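Local coordinates for protein kinase (Staphylococcus aureus subsp. aureus Mu50, PDB 3PY9), which forms the entire extracellular region of the membrane Ser/Thr kinase PrkC and, through its PASTA domains, probably binds muropeptides of the cell wall, at residues A[9-13]-A[23-29]; A[113-119]-A[132-138]; A[181-187]-A[199-204]; A[232-238]-A[249-255]. One frame throughout, in Å; residues are numbered along the deposited sequence.

Interaction 1. Residues A[9-13]-A[23-29]; sequences TPDVI and IFNKNNL
The Phe-24 ring receives CG of Pro-10 at its edge, near the ring plane, with CD1 of Phe-24 4.2 Å from that carbon. Val-12 approaches the same ring obliquely, the two side chains crossing at about a right angle: CG1 of Val-12 lies 3.8 Å from CE1 of Phe-24, and its CG2 touches CZ. The second flat group, the Asn-27 amide, lies with one face over the proline: CG of Pro-10 is 3.7 Å from CG of Asn-27, with OD1 and ND2 of that amide both 3.9 Å away. ND2 of Asn-27 also gives a weak hydrogen bond back to Ile-23 O. A methyl of Leu-29 comes end-on against the Pro-10 ring, CD1 of Leu-29 tightly 3.5 Å from CD of Pro-10. On the other flank CB of Pro-10 touches CG2 of Ile-23 at 3.6 Å; that methyl stands anti to the backbone N (CG1 at chi1 -72°) and also faces Val-12. Hydrogen bonds serve each segment separately: Asp-11 OD1 accepts Ile-13 N in an Asx turn, while a Schellman motif with Asn-28 at positive phi ends the helix and returns Leu-29 toward the proline. The contact thus lays the loop before helix 17-26 along the C-terminal end of that helix in the first PASTA domain, with Val-12 continuing onto strand 47-51 and Phe-24 onto Val-64 and Val-66 of strand 63-69.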
# COMPACT_ATOMS: atom_id res chain seq x y z
N THR A 9 -1.10 11.86 62.98
CA THR A 9 -0.26 11.42 61.87
C THR A 9 0.13 12.56 60.93
O THR A 9 -0.75 13.22 60.39
CB THR A 9 -0.92 10.28 61.11
OG1 THR A 9 -1.23 9.23 62.03
CG2 THR A 9 0.01 9.75 60.01
N PRO A 10 1.46 12.78 60.76
CA PRO A 10 2.03 13.79 59.85
C PRO A 10 1.80 13.48 58.36
O PRO A 10 1.63 12.31 57.99
CB PRO A 10 3.55 13.72 60.13
CG PRO A 10 3.74 12.84 61.29
CD PRO A 10 2.50 12.03 61.48
N ASP A 11 1.83 14.52 57.53
CA ASP A 11 1.63 14.40 56.09
C ASP A 11 2.98 14.16 55.42
O ASP A 11 3.91 14.97 55.53
CB ASP A 11 0.96 15.67 55.56
CG ASP A 11 0.68 15.62 54.05
OD1 ASP A 11 0.74 14.54 53.42
OD2 ASP A 11 0.37 16.67 53.48
N VAL A 12 3.11 13.02 54.75
CA VAL A 12 4.32 12.70 53.99
C VAL A 12 3.97 12.36 52.55
O VAL A 12 4.82 11.88 51.79
CB VAL A 12 5.14 11.56 54.65
CG1 VAL A 12 5.47 11.90 56.10
CG2 VAL A 12 4.38 10.21 54.56
N ILE A 13 2.72 12.62 52.18
CA ILE A 13 2.22 12.30 50.85
C ILE A 13 3.07 13.03 49.79
O ILE A 13 3.44 14.19 49.99
CB ILE A 13 0.70 12.65 50.72
CG1 ILE A 13 -0.13 11.94 51.82
CG2 ILE A 13 0.16 12.37 49.31
CD1 ILE A 13 -0.01 10.43 51.86
N ILE A 23 10.54 12.68 58.90
CA ILE A 23 9.36 13.33 59.52
C ILE A 23 8.74 12.49 60.65
O ILE A 23 8.30 13.04 61.65
CB ILE A 23 8.27 13.75 58.47
CG1 ILE A 23 8.73 14.95 57.63
CG2 ILE A 23 6.97 14.15 59.13
CD1 ILE A 23 9.20 14.58 56.26
N PHE A 24 8.71 11.16 60.49
CA PHE A 24 8.12 10.28 61.51
C PHE A 24 8.94 10.26 62.80
O PHE A 24 8.37 10.29 63.91
CB PHE A 24 7.95 8.83 61.02
CG PHE A 24 6.94 8.65 59.90
CD1 PHE A 24 5.83 9.47 59.77
CD2 PHE A 24 7.10 7.61 58.99
CE1 PHE A 24 4.89 9.28 58.74
CE2 PHE A 24 6.18 7.41 57.96
CZ PHE A 24 5.08 8.25 57.82
N ASN A 25 10.27 10.18 62.67
CA ASN A 25 11.15 10.11 63.84
C ASN A 25 11.05 11.37 64.67
O ASN A 25 10.84 11.32 65.88
CB ASN A 25 12.61 9.90 63.42
CG ASN A 25 12.88 8.50 62.94
OD1 ASN A 25 12.10 7.57 63.18
ND2 ASN A 25 14.01 8.33 62.25
N LYS A 26 11.17 12.50 63.97
CA LYS A 26 10.97 13.82 64.54
C LYS A 26 9.66 13.91 65.33
O LYS A 26 9.60 14.58 66.36
CB LYS A 26 11.05 14.89 63.44
CG LYS A 26 10.00 16.02 63.47
CD LYS A 26 10.23 17.06 64.58
CE LYS A 26 9.00 17.96 64.78
NZ LYS A 26 8.76 18.84 63.60
N ASN A 27 8.62 13.23 64.85
CA ASN A 27 7.29 13.24 65.47
C ASN A 27 7.07 12.13 66.51
O ASN A 27 5.93 11.88 66.91
CB ASN A 27 6.22 13.11 64.39
CG ASN A 27 5.54 14.43 64.06
OD1 ASN A 27 4.46 14.73 64.58
ND2 ASN A 27 6.15 15.20 63.18
N ASN A 28 8.15 11.47 66.92
CA ASN A 28 8.11 10.31 67.84
C ASN A 28 7.26 9.11 67.34
O ASN A 28 6.45 8.55 68.07
CB ASN A 28 7.69 10.76 69.25
CG ASN A 28 8.51 11.94 69.75
OD1 ASN A 28 9.72 11.84 69.94
ND2 ASN A 28 7.83 13.06 69.98
N LEU A 29 7.47 8.73 66.08
CA LEU A 29 6.74 7.67 65.38
C LEU A 29 7.74 6.87 64.57
O LEU A 29 8.81 7.39 64.24
CB LEU A 29 5.70 8.26 64.41
CG LEU A 29 4.60 9.20 64.90
CD1 LEU A 29 3.79 9.75 63.74
CD2 LEU A 29 3.69 8.52 65.91

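Interaction 2. Residues A[113-119]-A[132-138]; sequences GYIANQS and NIKLYES
Ile-115 to Gln-118 pairs antiparallel with 133-138, the middle strand of a three-stranded PASTA-domain sheet between 100-105 and 115-118, the strand directions 160° apart, and a classic beta bulge sets both Ala-116 and Asn-117 opposite Tyr-136. The carbonyl O of Tyr-136 therefore accepts two hydrogen bonds, a short one from Ala-116 N at 2.6 Å, nearly along the C=O axis, and a weak one from Asn-117 N. Beyond the bulge, Tyr-136 N to Asn-117 O and Ser-119 N to Lys-134 O carry the ladder on; before it, Ser-138 N gives to Tyr-114 O and Gly-113 N to Ser-138 O.

Asn-117 and Tyr-136 lie side by side and point the same way. With CG anti to the backbone N (chi1 -169°), the Asn-117 amide comes obliquely to the ring, its plane 66° from it and ND2 3.3 Å from CD2 of Tyr-136. Water 1, in the ring plane, joins Tyr-136 OH (3.0 Å) to Ser-119 OG (3.2 Å). On the opposite face of the sheet CG of Gln-118 rests 4.0 Å from CD2 of Leu-135, and the extended Glu-137 brings OE2 to 3.5 Å from CA of Gly-113, whose positive phi suits glycine.

Asn-132 joins Asp-99 and Asp-130 at a europium ion, just where the strand begins. The chemistry is thus divided: backbone bonds fix the register, Ile-115 and Leu-135 pack on helix 85-93 beside the buried Gln-118 and Glu-137, and the face of Asn-117 and Tyr-136 sets an amide beside a ring, while a water links the Tyr-136 and Ser-119 hydroxyls.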
# COMPACT_ATOMS: atom_id res chain seq x y z
N GLY A 113 -12.80 -0.37 6.52
CA GLY A 113 -13.15 -0.94 7.83
C GLY A 113 -11.99 -1.55 8.62
O GLY A 113 -12.18 -2.01 9.76
N TYR A 114 -10.79 -1.56 8.03
CA TYR A 114 -9.60 -2.13 8.68
C TYR A 114 -8.61 -1.05 9.06
O TYR A 114 -8.47 -0.04 8.37
CB TYR A 114 -8.93 -3.18 7.78
CG TYR A 114 -9.75 -4.43 7.54
CD1 TYR A 114 -11.00 -4.36 6.93
CD2 TYR A 114 -9.28 -5.68 7.92
CE1 TYR A 114 -11.76 -5.51 6.72
CE2 TYR A 114 -10.04 -6.84 7.70
CZ TYR A 114 -11.28 -6.73 7.10
OH TYR A 114 -12.03 -7.84 6.86
N ILE A 115 -7.92 -1.26 10.18
CA ILE A 115 -6.96 -0.31 10.73
C ILE A 115 -5.71 -0.13 9.85
O ILE A 115 -4.98 -1.08 9.60
CB ILE A 115 -6.56 -0.73 12.15
CG1 ILE A 115 -7.81 -0.93 13.00
CG2 ILE A 115 -5.62 0.30 12.79
CD1 ILE A 115 -8.80 0.19 12.91
N ALA A 116 -5.50 1.10 9.38
CA ALA A 116 -4.35 1.44 8.54
C ALA A 116 -3.10 1.86 9.32
O ALA A 116 -1.99 1.79 8.78
CB ALA A 116 -4.73 2.53 7.55
N ASN A 117 -3.29 2.31 10.57
CA ASN A 117 -2.21 2.92 11.35
C ASN A 117 -2.59 2.97 12.84
O ASN A 117 -3.78 3.07 13.21
CB ASN A 117 -1.89 4.33 10.81
CG ASN A 117 -0.60 4.96 11.40
OD1 ASN A 117 0.52 4.64 10.97
ND2 ASN A 117 -0.76 5.86 12.37
N GLN A 118 -1.55 2.85 13.67
CA GLN A 118 -1.58 3.01 15.12
C GLN A 118 -0.78 4.22 15.55
O GLN A 118 0.38 4.41 15.13
CB GLN A 118 -0.85 1.85 15.77
CG GLN A 118 -1.66 0.69 16.09
CD GLN A 118 -0.78 -0.52 16.26
OE1 GLN A 118 -0.02 -0.64 17.23
NE2 GLN A 118 -0.86 -1.41 15.29
N SER A 119 -1.40 5.00 16.42
CA SER A 119 -0.78 6.08 17.19
C SER A 119 0.51 5.62 17.86
O SER A 119 1.51 6.32 17.81
CB SER A 119 -1.76 6.45 18.32
OG SER A 119 -1.86 7.83 18.48
N ASN A 132 -4.26 7.85 25.38
CA ASN A 132 -4.54 8.57 24.13
C ASN A 132 -4.13 7.76 22.90
O ASN A 132 -3.31 8.22 22.10
CB ASN A 132 -3.85 9.95 24.10
CG ASN A 132 -4.01 10.73 25.39
OD1 ASN A 132 -5.13 11.01 25.84
ND2 ASN A 132 -2.89 11.13 25.98
N ILE A 133 -4.66 6.55 22.75
CA ILE A 133 -4.41 5.80 21.51
C ILE A 133 -5.32 6.38 20.43
O ILE A 133 -6.49 6.69 20.68
CB ILE A 133 -4.71 4.28 21.59
CG1 ILE A 133 -4.27 3.64 22.92
CG2 ILE A 133 -4.12 3.57 20.37
CD1 ILE A 133 -2.84 3.23 23.00
N LYS A 134 -4.74 6.54 19.24
CA LYS A 134 -5.51 6.87 18.06
C LYS A 134 -5.33 5.78 17.02
O LYS A 134 -4.21 5.35 16.74
CB LYS A 134 -5.07 8.22 17.53
CG LYS A 134 -6.04 8.89 16.60
CD LYS A 134 -5.65 10.34 16.39
CE LYS A 134 -6.08 11.23 17.56
NZ LYS A 134 -7.58 11.45 17.56
N LEU A 135 -6.44 5.30 16.48
CA LEU A 135 -6.42 4.30 15.46
C LEU A 135 -6.97 4.91 14.18
O LEU A 135 -7.95 5.68 14.22
CB LEU A 135 -7.26 3.07 15.86
CG LEU A 135 -6.81 2.20 17.05
CD1 LEU A 135 -7.62 0.93 17.11
CD2 LEU A 135 -5.31 1.85 17.06
N TYR A 136 -6.33 4.56 13.07
CA TYR A 136 -6.68 5.13 11.79
C TYR A 136 -7.35 4.03 11.00
O TYR A 136 -6.70 3.07 10.58
CB TYR A 136 -5.44 5.67 11.08
CG TYR A 136 -4.81 6.86 11.77
CD1 TYR A 136 -5.13 8.16 11.39
CD2 TYR A 136 -3.91 6.70 12.83
CE1 TYR A 136 -4.56 9.25 12.02
CE2 TYR A 136 -3.33 7.79 13.46
CZ TYR A 136 -3.67 9.06 13.04
OH TYR A 136 -3.11 10.16 13.65
N GLU A 137 -8.65 4.18 10.82
CA GLU A 137 -9.46 3.16 10.17
C GLU A 137 -9.53 3.49 8.70
O GLU A 137 -9.86 4.62 8.36
CB GLU A 137 -10.87 3.18 10.75
CG GLU A 137 -11.78 2.10 10.23
CD GLU A 137 -13.21 2.28 10.68
OE1 GLU A 137 -13.46 3.16 11.51
OE2 GLU A 137 -14.08 1.54 10.19
N SER A 138 -9.27 2.51 7.83
CA SER A 138 -9.31 2.73 6.39
C SER A 138 -10.74 2.95 5.86
O SER A 138 -11.65 2.23 6.24
CB SER A 138 -8.68 1.55 5.64
OG SER A 138 -8.77 1.74 4.23
O HOH W 1 -1.43 10.07 16.18

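Interaction 3. Residues A[181-187]-A[199-204]; sequences GDVISQS and ISFVVS
A classic beta bulge, with Ile-184 and Ser-185 both facing Val-202, interrupts the antiparallel pairing of 183-187 with 198-204 in the three-stranded sheet of a PASTA domain. Val-202 O accepts Ser-185 N at 3.1 Å, in the carbonyl plane and on a lone pair, while the shorter approach of Ile-184 N is bent and weak. The bulge turns Ile-184 along the partner strand: its CG1 packs against CG1 of Val-202, and CD1 ends 3.5 Å from CB of Ser-204. Held between its own backbone N and carbonyl carbon (chi1 76°), OG of Ser-185 presses on Val-202, 3.3 Å from CB.

The opposite face is built round the Phe-201 ring. CG of Gln-186 stands over one ring face in a CH-pi contact, 4.0 Å from the centroid, and the Gln-186 amide plane is 38° from the ring. Phe-149 N gives to OE1 of this amide, and NE2 gives to Glu-147 O and Pro-188 O, which should fix its rotation. CG1 of Val-183 sits at the ring edge in plane; CG2 comes in obliquely, 3.6 Å from CD1 of Phe-201. Helix 154-162 covers this face, Phe-154 meeting Phe-201 edge-to-face. At the hydrogen-bonded pair Ser-187 and Ser-200, whose backbones bond in both directions, water 2 lies 2.7 Å from OG of Ser-200 and gives a weak bond to Ser-187 O.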
# COMPACT_ATOMS: atom_id res chain seq x y z
N GLY A 181 -7.66 10.87 -33.61
CA GLY A 181 -7.42 11.39 -32.28
C GLY A 181 -8.65 11.35 -31.39
O GLY A 181 -8.60 11.83 -30.24
N ASP A 182 -9.74 10.82 -31.92
CA ASP A 182 -10.93 10.53 -31.12
C ASP A 182 -10.89 9.08 -30.62
O ASP A 182 -10.27 8.21 -31.23
CB ASP A 182 -12.23 10.81 -31.90
CG ASP A 182 -12.59 12.28 -31.94
OD1 ASP A 182 -11.72 13.14 -31.67
OD2 ASP A 182 -13.77 12.59 -32.26
N VAL A 183 -11.60 8.85 -29.51
CA VAL A 183 -11.55 7.61 -28.77
C VAL A 183 -12.54 6.60 -29.36
O VAL A 183 -13.76 6.84 -29.39
CB VAL A 183 -11.90 7.86 -27.28
CG1 VAL A 183 -12.08 6.54 -26.53
CG2 VAL A 183 -10.86 8.78 -26.61
N ILE A 184 -11.99 5.48 -29.82
CA ILE A 184 -12.78 4.33 -30.21
C ILE A 184 -13.43 3.73 -28.98
O ILE A 184 -14.63 3.54 -28.94
CB ILE A 184 -11.94 3.20 -30.90
CG1 ILE A 184 -10.93 3.77 -31.91
CG2 ILE A 184 -12.85 2.13 -31.53
CD1 ILE A 184 -11.54 4.52 -33.04
N SER A 185 -12.62 3.43 -27.96
CA SER A 185 -13.11 2.74 -26.76
C SER A 185 -12.34 3.12 -25.50
O SER A 185 -11.18 3.54 -25.57
CB SER A 185 -13.06 1.23 -26.96
OG SER A 185 -11.73 0.77 -26.84
N GLN A 186 -13.01 2.94 -24.36
CA GLN A 186 -12.45 3.32 -23.04
C GLN A 186 -12.85 2.35 -21.96
O GLN A 186 -14.02 1.97 -21.85
CB GLN A 186 -12.92 4.71 -22.63
CG GLN A 186 -12.27 5.27 -21.34
CD GLN A 186 -12.88 6.61 -20.95
OE1 GLN A 186 -13.30 7.39 -21.82
NE2 GLN A 186 -12.96 6.89 -19.63
N SER A 187 -11.88 1.98 -21.14
CA SER A 187 -12.09 1.06 -20.05
C SER A 187 -11.15 1.40 -18.90
O SER A 187 -9.94 1.46 -19.10
CB SER A 187 -11.81 -0.36 -20.55
OG SER A 187 -12.09 -1.29 -19.54
N ILE A 199 -6.61 3.97 -16.78
CA ILE A 199 -7.68 4.01 -17.80
C ILE A 199 -7.08 3.70 -19.18
O ILE A 199 -6.11 4.34 -19.59
CB ILE A 199 -8.41 5.37 -17.82
CG1 ILE A 199 -8.64 5.90 -16.38
CG2 ILE A 199 -9.74 5.28 -18.59
CD1 ILE A 199 -9.41 4.94 -15.43
N SER A 200 -7.66 2.70 -19.86
CA SER A 200 -7.17 2.23 -21.17
C SER A 200 -8.03 2.71 -22.35
O SER A 200 -9.26 2.60 -22.32
CB SER A 200 -7.07 0.70 -21.20
OG SER A 200 -6.26 0.22 -20.14
N PHE A 201 -7.37 3.23 -23.37
CA PHE A 201 -8.02 3.87 -24.51
C PHE A 201 -7.63 3.22 -25.82
O PHE A 201 -6.47 2.87 -26.03
CB PHE A 201 -7.62 5.35 -24.59
CG PHE A 201 -8.31 6.22 -23.59
CD1 PHE A 201 -9.53 6.80 -23.90
CD2 PHE A 201 -7.74 6.46 -22.35
CE1 PHE A 201 -10.17 7.62 -23.00
CE2 PHE A 201 -8.39 7.28 -21.41
CZ PHE A 201 -9.60 7.85 -21.73
N VAL A 202 -8.61 3.03 -26.70
CA VAL A 202 -8.32 2.72 -28.09
C VAL A 202 -8.68 3.96 -28.88
O VAL A 202 -9.81 4.45 -28.81
CB VAL A 202 -9.03 1.45 -28.59
CG1 VAL A 202 -8.74 1.21 -30.08
CG2 VAL A 202 -8.59 0.24 -27.74
N VAL A 203 -7.68 4.46 -29.62
CA VAL A 203 -7.71 5.78 -30.23
C VAL A 203 -7.62 5.68 -31.76
O VAL A 203 -6.93 4.80 -32.31
CB VAL A 203 -6.57 6.67 -29.66
CG1 VAL A 203 -6.61 8.07 -30.26
CG2 VAL A 203 -6.67 6.74 -28.12
N SER A 204 -8.33 6.57 -32.43
CA SER A 204 -8.40 6.57 -33.88
C SER A 204 -7.20 7.29 -34.50
O SER A 204 -6.88 8.43 -34.15
CB SER A 204 -9.72 7.21 -34.35
OG SER A 204 -9.84 7.18 -35.77
O HOH W 2 -7.30 -0.00 -17.70

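Interaction 4. Residues A[232-238]-A[249-255]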
# COMPACT_ATOMS: atom_id res chain seq x y z
N SER A 232 7.02 -31.32 -33.99
CA SER A 232 7.04 -29.99 -34.57
C SER A 232 7.65 -28.98 -33.61
O SER A 232 7.71 -29.19 -32.39
CB SER A 232 5.63 -29.56 -34.96
OG SER A 232 4.76 -29.50 -33.84
N GLN A 233 8.14 -27.90 -34.20
CA GLN A 233 8.60 -26.73 -33.48
C GLN A 233 7.70 -25.58 -33.89
O GLN A 233 7.24 -25.50 -35.04
CB GLN A 233 10.02 -26.38 -33.88
CG GLN A 233 11.05 -27.41 -33.52
CD GLN A 233 12.42 -27.02 -33.99
OE1 GLN A 233 12.65 -26.84 -35.18
NE2 GLN A 233 13.35 -26.87 -33.06
N LYS A 234 7.48 -24.67 -32.96
CA LYS A 234 6.65 -23.53 -33.20
C LYS A 234 7.47 -22.32 -33.65
O LYS A 234 8.45 -21.94 -33.01
CB LYS A 234 5.86 -23.18 -31.95
CG LYS A 234 4.59 -22.38 -32.22
CD LYS A 234 4.00 -21.78 -30.92
CE LYS A 234 4.44 -22.52 -29.66
NZ LYS A 234 4.14 -23.98 -29.71
N VAL A 235 7.05 -21.71 -34.75
CA VAL A 235 7.72 -20.55 -35.27
C VAL A 235 6.86 -19.34 -34.96
O VAL A 235 5.64 -19.38 -35.12
CB VAL A 235 7.97 -20.67 -36.79
CG1 VAL A 235 8.74 -19.48 -37.33
CG2 VAL A 235 8.71 -21.95 -37.08
N LYS A 236 7.50 -18.28 -34.48
CA LYS A 236 6.84 -17.01 -34.25
C LYS A 236 7.66 -15.92 -34.92
O LYS A 236 8.87 -15.77 -34.68
CB LYS A 236 6.67 -16.74 -32.76
CG LYS A 236 5.62 -17.62 -32.09
CD LYS A 236 5.44 -17.27 -30.63
CE LYS A 236 4.85 -18.46 -29.87
NZ LYS A 236 5.91 -19.48 -29.58
N VAL A 237 6.98 -15.17 -35.79
CA VAL A 237 7.56 -14.10 -36.56
C VAL A 237 7.02 -12.78 -35.99
O VAL A 237 5.80 -12.57 -35.88
CB VAL A 237 7.19 -14.23 -38.06
CG1 VAL A 237 7.99 -13.25 -38.91
CG2 VAL A 237 7.41 -15.67 -38.55
N TYR A 238 7.94 -11.91 -35.60
CA TYR A 238 7.59 -10.60 -35.05
C TYR A 238 8.10 -9.56 -36.02
O TYR A 238 9.24 -9.63 -36.46
CB TYR A 238 8.21 -10.37 -33.66
CG TYR A 238 7.94 -11.47 -32.66
CD1 TYR A 238 6.95 -11.34 -31.69
CD2 TYR A 238 8.69 -12.65 -32.68
CE1 TYR A 238 6.71 -12.37 -30.76
CE2 TYR A 238 8.46 -13.68 -31.77
CZ TYR A 238 7.47 -13.53 -30.81
OH TYR A 238 7.27 -14.56 -29.90
N GLU A 249 3.36 -11.47 -32.07
CA GLU A 249 3.76 -12.09 -33.33
C GLU A 249 2.83 -11.78 -34.50
O GLU A 249 1.60 -11.81 -34.36
CB GLU A 249 4.02 -13.61 -33.19
CG GLU A 249 2.87 -14.46 -32.68
CD GLU A 249 2.89 -14.65 -31.18
OE1 GLU A 249 3.50 -13.80 -30.48
OE2 GLU A 249 2.31 -15.64 -30.69
N LYS A 250 3.42 -11.46 -35.64
CA LYS A 250 2.70 -11.30 -36.89
C LYS A 250 2.46 -12.66 -37.57
O LYS A 250 1.64 -12.78 -38.48
CB LYS A 250 3.50 -10.39 -37.83
CG LYS A 250 2.74 -9.92 -39.06
CD LYS A 250 1.96 -8.64 -38.77
CE LYS A 250 1.35 -8.03 -40.04
NZ LYS A 250 2.34 -7.29 -40.88
N GLY A 251 3.18 -13.69 -37.11
CA GLY A 251 3.11 -15.05 -37.68
C GLY A 251 3.27 -16.10 -36.61
O GLY A 251 4.06 -15.93 -35.68
N SER A 252 2.52 -17.20 -36.74
CA SER A 252 2.52 -18.30 -35.76
C SER A 252 2.11 -19.61 -36.43
O SER A 252 0.97 -19.76 -36.87
CB SER A 252 1.56 -17.98 -34.60
OG SER A 252 1.66 -18.95 -33.55
N PHE A 253 3.05 -20.55 -36.51
CA PHE A 253 2.83 -21.81 -37.22
C PHE A 253 3.84 -22.86 -36.79
O PHE A 253 4.94 -22.54 -36.35
CB PHE A 253 2.87 -21.60 -38.73
CG PHE A 253 4.14 -20.96 -39.24
CD1 PHE A 253 4.29 -19.57 -39.20
CD2 PHE A 253 5.16 -21.73 -39.77
CE1 PHE A 253 5.45 -18.96 -39.67
CE2 PHE A 253 6.33 -21.13 -40.24
CZ PHE A 253 6.47 -19.73 -40.18
N ASP A 254 3.46 -24.13 -36.95
CA ASP A 254 4.34 -25.25 -36.65
C ASP A 254 5.14 -25.66 -37.88
O ASP A 254 4.69 -25.52 -39.03
CB ASP A 254 3.54 -26.46 -36.17
CG ASP A 254 2.92 -26.24 -34.81
OD1 ASP A 254 3.49 -25.44 -34.05
OD2 ASP A 254 1.91 -26.89 -34.49
N ILE A 255 6.32 -26.20 -37.59
CA ILE A 255 7.31 -26.58 -38.58
C ILE A 255 7.70 -28.02 -38.22
O ILE A 255 7.77 -28.36 -37.04
CB ILE A 255 8.49 -25.56 -38.48
CG1 ILE A 255 8.13 -24.27 -39.21
CG2 ILE A 255 9.80 -26.10 -38.95
CD1 ILE A 255 7.54 -24.45 -40.54
O HOH W 3 4.87 -26.89 -32.55
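Antiparallel strand pairing joins Gln-233 to Val-237 with Gly-251 to Ile-255 in the C-terminal PASTA-like domain, Val-235 and Phe-253 meeting as a hydrogen-bonded pair. Val-235 N reaches Phe-253 O at 2.8 Å, and Phe-253 N returns to Val-235 O. Phe-253 lodges CG between its backbone N and carbonyl carbon (chi1 55°), which folds the ring over the neighbouring strand. CB of Val-235 lies over a face of the ring, 4.0 Å from its centroid, in a CH-pi contact; CD1 of Ile-255 is at the edge in plane, and CG2 of Val-237 approaches obliquely. This apolar face turns inward, toward Ile-261 and Ile-263 of strand 259-265, consistent with the sandwich of an E-set domain.

A classic beta bulge follows at Lys-250 and Gly-251, both facing Val-237. Val-237 O takes Gly-251 N on a lone pair at 3.1 Å and Lys-250 N in a weak, bent bond. Next to it CB of Glu-249 covers a face of the Tyr-238 ring, 4.1 Å from the centroid. The carboxylate stands at 73° to that ring, its OE1 3.5 Å from CE1 of Tyr-238. The second oxygen, OE2, touches CD of Lys-236 at 3.5 Å, but the ammonium passes by, NZ remaining 5.4 Å from OE2. At the far end Lys-234 and Asp-254 cross similarly, CG of Lys-234 3.7 Å from OD1 of Asp-254.

How the interactions relate
The four contacts follow one another in series along an elongated chain, one in each of three PASTA domains and the last in the C-terminal PASTA-like domain. Their centres are about 50, 40 and 30 Å apart from one to the next, and interactions 1 and 4 lie about 101 Å apart. None touches another; even interactions 3 and 4 keep nearest atoms about 17 Å apart. Interactions 2 and 3 hold the corresponding bulged strand pair of two PASTA domains, whereas interaction 1 holds a loop-to-helix contact. Interaction 2 alone contributes a europium ligand, Asn-132; other europium ions lie about 11 Å from the Pro-10 side chain and 12 Å from that of Ser-232.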